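Local coordinates for protein type-2 restriction enzyme AgeI (Thalassobius gelatinovorus, PDB 5DWA) that recognises the double-stranded DNA sequence 5'-ACCGGT-3' and cleaves it after the first A, leaving fragments with 5'-phosphates, at residues A99-I113 / F262-V274. Sequence-based numbering, arbitrary orientation. Where two conformers were deposited one is given.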
loop_
_atom_site.group_PDB
_atom_site.type_symbol
_atom_site.label_atom_id
_atom_site.label_comp_id
_atom_site.label_asym_id
_atom_site.label_seq_id
_atom_site.Cartn_x
_atom_site.Cartn_y
_atom_site.Cartn_z
ATOM N N ALA A 99 -19.987 2.821 6.274
ATOM C CA ALA A 99 -20.911 1.715 6.481
ATOM C C ALA A 99 -20.834 1.156 7.907
ATOM O O ALA A 99 -21.867 0.843 8.497
ATOM C CB ALA A 99 -20.646 0.612 5.464
ATOM N N LEU A 100 -19.629 1.030 8.463
ATOM C CA LEU A 100 -19.476 0.536 9.832
ATOM C C LEU A 100 -20.204 1.440 10.829
ATOM O O LEU A 100 -20.913 0.959 11.717
ATOM C CB LEU A 100 -17.999 0.431 10.221
ATOM C CG LEU A 100 -17.251 -0.763 9.648
ATOM C CD1 LEU A 100 -15.758 -0.585 9.925
ATOM C CD2 LEU A 100 -17.767 -2.054 10.264
ATOM N N VAL A 101 -20.025 2.749 10.674
ATOM C CA VAL A 101 -20.635 3.725 11.571
ATOM C C VAL A 101 -22.157 3.708 11.429
ATOM O O VAL A 101 -22.885 3.677 12.432
ATOM C CB VAL A 101 -20.103 5.140 11.296
ATOM C CG1 VAL A 101 -20.894 6.183 12.089
ATOM C CG2 VAL A 101 -18.626 5.226 11.626
ATOM N N GLU A 102 -22.629 3.695 10.185
ATOM C CA GLU A 102 -24.066 3.689 9.903
ATOM C C GLU A 102 -24.749 2.444 10.472
ATOM O O GLU A 102 -25.836 2.529 11.057
ATOM C CB GLU A 102 -24.310 3.777 8.394
ATOM C CG GLU A 102 -25.783 3.815 7.986
ATOM C CD GLU A 102 -26.432 5.150 8.271
ATOM O OE1 GLU A 102 -25.793 6.197 8.025
ATOM O OE2 GLU A 102 -27.583 5.154 8.751
ATOM N N ARG A 103 -24.109 1.290 10.310
ATOM C CA ARG A 103 -24.718 0.029 10.723
ATOM C C ARG A 103 -24.697 -0.156 12.235
ATOM O O ARG A 103 -25.678 -0.621 12.817
ATOM C CB ARG A 103 -24.021 -1.157 10.045
ATOM C CG ARG A 103 -24.619 -2.521 10.387
ATOM C CD ARG A 103 -23.797 -3.229 11.456
ATOM N NE ARG A 103 -24.291 -4.568 11.777
ATOM C CZ ARG A 103 -25.081 -4.850 12.808
ATOM N NH1 ARG A 103 -25.487 -3.884 13.622
ATOM N NH2 ARG A 103 -25.471 -6.099 13.024
ATOM N N TYR A 104 -23.578 0.190 12.868
ATOM C CA TYR A 104 -23.407 -0.117 14.279
ATOM C C TYR A 104 -23.831 0.943 15.280
ATOM O O TYR A 104 -24.193 0.589 16.395
ATOM C CB TYR A 104 -21.948 -0.488 14.529
ATOM C CG TYR A 104 -21.653 -1.896 14.092
ATOM C CD1 TYR A 104 -22.309 -2.965 14.680
ATOM C CD2 TYR A 104 -20.730 -2.163 13.087
ATOM C CE1 TYR A 104 -22.056 -4.267 14.293
ATOM C CE2 TYR A 104 -20.465 -3.464 12.699
ATOM C CZ TYR A 104 -21.131 -4.513 13.306
ATOM O OH TYR A 104 -20.878 -5.813 12.932
ATOM N N ASN A 105 -23.785 2.222 14.920
ATOM C CA ASN A 105 -24.108 3.241 15.918
ATOM C C ASN A 105 -25.513 3.140 16.521
ATOM O O ASN A 105 -25.656 3.362 17.718
ATOM C CB ASN A 105 -23.880 4.645 15.353
ATOM C CG ASN A 105 -22.488 5.165 15.684
ATOM O OD1 ASN A 105 -21.718 4.478 16.342
ATOM N ND2 ASN A 105 -22.165 6.370 15.238
ATOM N N PRO A 106 -26.543 2.793 15.721
ATOM C CA PRO A 106 -27.857 2.661 16.369
ATOM C C PRO A 106 -27.892 1.610 17.486
ATOM O O PRO A 106 -28.472 1.858 18.545
ATOM C CB PRO A 106 -28.774 2.254 15.211
ATOM C CG PRO A 106 -28.128 2.836 14.005
ATOM C CD PRO A 106 -26.648 2.708 14.252
ATOM N N VAL A 107 -27.275 0.457 17.258
ATOM C CA VAL A 107 -27.275 -0.616 18.241
ATOM C C VAL A 107 -26.362 -0.288 19.417
ATOM O O VAL A 107 -26.692 -0.558 20.571
ATOM C CB VAL A 107 -26.850 -1.952 17.593
ATOM C CG1 VAL A 107 -26.722 -3.049 18.639
ATOM C CG2 VAL A 107 -27.849 -2.344 16.516
ATOM N N LEU A 108 -25.217 0.317 19.126
ATOM C CA LEU A 108 -24.255 0.648 20.167
ATOM C C LEU A 108 -24.749 1.782 21.074
ATOM O O LEU A 108 -24.395 1.830 22.253
ATOM C CB LEU A 108 -22.912 1.011 19.538
ATOM C CG LEU A 108 -22.170 -0.167 18.917
ATOM C CD1 LEU A 108 -20.938 0.334 18.197
ATOM C CD2 LEU A 108 -21.806 -1.176 19.997
ATOM N N ALA A 109 -25.573 2.673 20.531
ATOM C CA ALA A 109 -26.082 3.814 21.296
ATOM C C ALA A 109 -26.875 3.371 22.521
ATOM O O ALA A 109 -26.878 4.060 23.540
ATOM C CB ALA A 109 -26.930 4.709 20.421
ATOM N N ARG A 110 -27.532 2.221 22.413
ATOM C CA ARG A 110 -28.297 1.659 23.522
ATOM C C ARG A 110 -27.404 1.319 24.715
ATOM O O ARG A 110 -27.888 1.191 25.843
ATOM C CB ARG A 110 -29.053 0.409 23.066
ATOM C CG ARG A 110 -29.740 0.556 21.724
ATOM C CD ARG A 110 -30.842 -0.483 21.539
ATOM N NE ARG A 110 -30.336 -1.796 21.144
ATOM C CZ ARG A 110 -30.073 -2.787 21.989
ATOM N NH1 ARG A 110 -30.259 -2.630 23.292
ATOM N NH2 ARG A 110 -29.622 -3.944 21.531
ATOM N N HIS A 111 -26.103 1.179 24.465
ATOM C CA HIS A 111 -25.138 0.844 25.506
ATOM C C HIS A 111 -24.150 1.982 25.772
ATOM O O HIS A 111 -23.106 1.777 26.394
ATOM C CB HIS A 111 -24.379 -0.430 25.119
ATOM C CG HIS A 111 -25.277 -1.582 24.804
ATOM N ND1 HIS A 111 -25.772 -2.425 25.776
ATOM C CD2 HIS A 111 -25.783 -2.025 23.628
ATOM C CE1 HIS A 111 -26.538 -3.341 25.212
ATOM N NE2 HIS A 111 -26.561 -3.121 23.909
ATOM N N GLY A 112 -24.479 3.169 25.273
ATOM C CA GLY A 112 -23.636 4.341 25.442
ATOM C C GLY A 112 -22.321 4.297 24.681
ATOM O O GLY A 112 -21.361 4.984 25.038
ATOM N N ILE A 113 -22.278 3.494 23.625
ATOM C CA ILE A 113 -21.074 3.348 22.818
ATOM C C ILE A 113 -21.304 4.004 21.468
ATOM O O ILE A 113 -22.406 3.937 20.918
ATOM C CB ILE A 113 -20.687 1.867 22.656
ATOM C CG1 ILE A 113 -20.432 1.239 24.025
ATOM C CG2 ILE A 113 -19.446 1.702 21.768
ATOM C CD1 ILE A 113 -20.521 -0.268 24.022
ATOM N N PHE A 262 -23.379 -8.909 7.994
ATOM C CA PHE A 262 -23.219 -7.492 8.289
ATOM C C PHE A 262 -24.503 -6.863 8.811
ATOM O O PHE A 262 -24.495 -6.173 9.827
ATOM C CB PHE A 262 -22.727 -6.749 7.047
ATOM C CG PHE A 262 -22.316 -5.332 7.311
ATOM C CD1 PHE A 262 -21.114 -5.052 7.940
ATOM C CD2 PHE A 262 -23.119 -4.277 6.905
ATOM C CE1 PHE A 262 -20.722 -3.745 8.171
ATOM C CE2 PHE A 262 -22.737 -2.963 7.137
ATOM C CZ PHE A 262 -21.534 -2.700 7.775
ATOM N N SER A 263 -25.605 -7.103 8.119
ATOM C CA SER A 263 -26.888 -6.561 8.538
ATOM C C SER A 263 -27.402 -7.271 9.785
ATOM O O SER A 263 -27.051 -8.426 10.043
ATOM C CB SER A 263 -27.907 -6.682 7.409
ATOM O OG SER A 263 -28.208 -8.041 7.165
ATOM N N GLY A 264 -28.235 -6.574 10.551
ATOM C CA GLY A 264 -28.802 -7.127 11.768
ATOM C C GLY A 264 -28.860 -6.101 12.889
ATOM O O GLY A 264 -28.723 -4.899 12.653
ATOM N N GLN A 265 -29.079 -6.584 14.110
ATOM C CA GLN A 265 -29.025 -5.744 15.306
ATOM C C GLN A 265 -27.752 -6.033 16.092
ATOM O O GLN A 265 -26.661 -5.647 15.675
ATOM C CB GLN A 265 -30.256 -5.972 16.183
ATOM C CG GLN A 265 -31.531 -5.358 15.624
ATOM C CD GLN A 265 -31.486 -3.844 15.609
ATOM O OE1 GLN A 265 -31.445 -3.204 16.658
ATOM N NE2 GLN A 265 -31.484 -3.263 14.417
ATOM N N ASP A 266 -27.889 -6.707 17.231
ATOM C CA ASP A 266 -26.730 -7.136 18.005
ATOM C C ASP A 266 -26.000 -8.276 17.302
ATOM O O ASP A 266 -26.634 -9.136 16.683
ATOM C CB ASP A 266 -27.153 -7.580 19.409
ATOM C CG ASP A 266 -27.729 -6.448 20.227
ATOM O OD1 ASP A 266 -27.078 -6.034 21.208
ATOM O OD2 ASP A 266 -28.830 -5.965 19.887
ATOM N N ASP A 267 -24.671 -8.279 17.383
ATOM C CA ASP A 267 -23.885 -9.396 16.868
ATOM C C ASP A 267 -22.628 -9.601 17.710
ATOM O O ASP A 267 -22.492 -9.009 18.781
ATOM C CB ASP A 267 -23.527 -9.188 15.386
ATOM C CG ASP A 267 -22.702 -7.930 15.132
ATOM O OD1 ASP A 267 -22.271 -7.261 16.090
ATOM O OD2 ASP A 267 -22.468 -7.611 13.948
ATOM N N GLU A 268 -21.718 -10.447 17.240
ATOM C CA GLU A 268 -20.501 -10.722 17.995
ATOM C C GLU A 268 -19.673 -9.462 18.234
ATOM O O GLU A 268 -19.038 -9.327 19.279
ATOM C CB GLU A 268 -19.659 -11.780 17.290
ATOM C CG GLU A 268 -20.242 -13.176 17.398
ATOM C CD GLU A 268 -19.232 -14.248 17.061
ATOM O OE1 GLU A 268 -18.774 -14.292 15.901
ATOM O OE2 GLU A 268 -18.888 -15.040 17.963
ATOM N N PHE A 269 -19.687 -8.538 17.277
ATOM C CA PHE A 269 -18.933 -7.295 17.419
ATOM C C PHE A 269 -19.509 -6.410 18.525
ATOM O O PHE A 269 -18.770 -5.942 19.399
ATOM C CB PHE A 269 -18.890 -6.529 16.092
ATOM C CG PHE A 269 -18.226 -5.179 16.190
ATOM C CD1 PHE A 269 -16.876 -5.077 16.483
ATOM C CD2 PHE A 269 -18.955 -4.013 15.998
ATOM C CE1 PHE A 269 -16.260 -3.837 16.575
ATOM C CE2 PHE A 269 -18.343 -2.769 16.094
ATOM C CZ PHE A 269 -16.990 -2.685 16.375
ATOM N N THR A 270 -20.822 -6.193 18.503
ATOM C CA THR A 270 -21.446 -5.351 19.522
ATOM C C THR A 270 -21.369 -6.026 20.896
ATOM O O THR A 270 -21.088 -5.367 21.894
ATOM C CB THR A 270 -22.908 -5.004 19.178
ATOM O OG1 THR A 270 -23.716 -6.190 19.173
ATOM C CG2 THR A 270 -22.979 -4.335 17.818
ATOM N N ASP A 271 -21.581 -7.339 20.937
ATOM C CA ASP A 271 -21.429 -8.087 22.185
ATOM C C ASP A 271 -20.022 -7.907 22.744
ATOM O O ASP A 271 -19.831 -7.750 23.955
ATOM C CB ASP A 271 -21.721 -9.574 21.975
ATOM C CG ASP A 271 -23.194 -9.858 21.760
ATOM O OD1 ASP A 271 -24.031 -8.983 22.071
ATOM O OD2 ASP A 271 -23.516 -10.966 21.284
ATOM N N TYR A 272 -19.039 -7.925 21.849
ATOM C CA TYR A 272 -17.642 -7.758 22.223
ATOM C C TYR A 272 -17.379 -6.383 22.828
ATOM O O TYR A 272 -16.790 -6.277 23.899
ATOM C CB TYR A 272 -16.739 -7.983 21.007
ATOM C CG TYR A 272 -15.289 -7.648 21.245
ATOM C CD1 TYR A 272 -14.459 -8.518 21.944
ATOM C CD2 TYR A 272 -14.743 -6.465 20.763
ATOM C CE1 TYR A 272 -13.131 -8.213 22.165
ATOM C CE2 TYR A 272 -13.418 -6.153 20.977
ATOM C CZ TYR A 272 -12.615 -7.031 21.674
ATOM O OH TYR A 272 -11.294 -6.723 21.892
ATOM N N LEU A 273 -17.819 -5.333 22.143
ATOM C CA LEU A 273 -17.645 -3.980 22.658
ATOM C C LEU A 273 -18.354 -3.790 23.995
ATOM O O LEU A 273 -17.794 -3.195 24.915
ATOM C CB LEU A 273 -18.155 -2.947 21.654
ATOM C CG LEU A 273 -17.313 -2.798 20.387
ATOM C CD1 LEU A 273 -17.802 -1.605 19.584
ATOM C CD2 LEU A 273 -15.829 -2.663 20.720
ATOM N N VAL A 274 -19.578 -4.298 24.103
ATOM C CA VAL A 274 -20.353 -4.128 25.329
ATOM C C VAL A 274 -19.661 -4.818 26.502
ATOM O O VAL A 274 -19.545 -4.248 27.588
ATOM C CB VAL A 274 -21.789 -4.669 25.169
ATOM C CG1 VAL A 274 -22.490 -4.749 26.521
ATOM C CG2 VAL A 274 -22.576 -3.789 24.216
HETATM O O HOH W 1 -24.079 -8.437 12.060
#
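The capping box that opens the C-terminal helix 268-277 of this PD-(D/E)XK nuclease is also one of the points where it is tied to helix 84-109: Asp267, the N-cap, is met by Tyr104 and Arg103 of that helix, and the segments 99-109 and 268-274 cross at -47° beside the mixed sheet. Within the box, Asp267 OD1 accepts from Thr270 N, and Thr270 OG1 accepts from Asp267 N. The other oxygen, OD2, is turned to helix 84-109, and its syn lone pair takes the Tyr104 hydroxyl (OH to OD2, 2.6 Å), which also hydrogen-bonds Tyr240. The Tyr104 ring is sandwiched: Phe269 comes edge-to-face over one side, with CD2 3.5 Å from Tyr104 CZ, while Arg103 CD covers the opposite one. A phenylalanine in place of Tyr104 would probably leave Asp267 OD2 without its hydroxyl donor, Tyr240 without this partner, and the cap less firmly tied.

Arg103 fastens the loop before the cap. With CG anti to the backbone N (chi1 -178°) and a bend at chi2, its chain passes over the Phe262 ring, CG lying 4.2 Å from the centroid, and in the conformer given NE donates to Phe262 O. NH1 and NH2 both grip Gln265 O, whereas Asp267 OD2, well out of the guanidinium plane, offers charge alone, supplemented by a water bridging it to NH2. Farther along, Leu108 CD1 meets Leu273 CD1 at 3.9 Å, and Arg110 NH2 forms a salt bridge with Asp266 OD2. Just before Gly112, the C-prime residue of the Schellman motif ending helix 84-109, Val274 CG2 sits over the His111 ring face, 3.7 Å from its centroid.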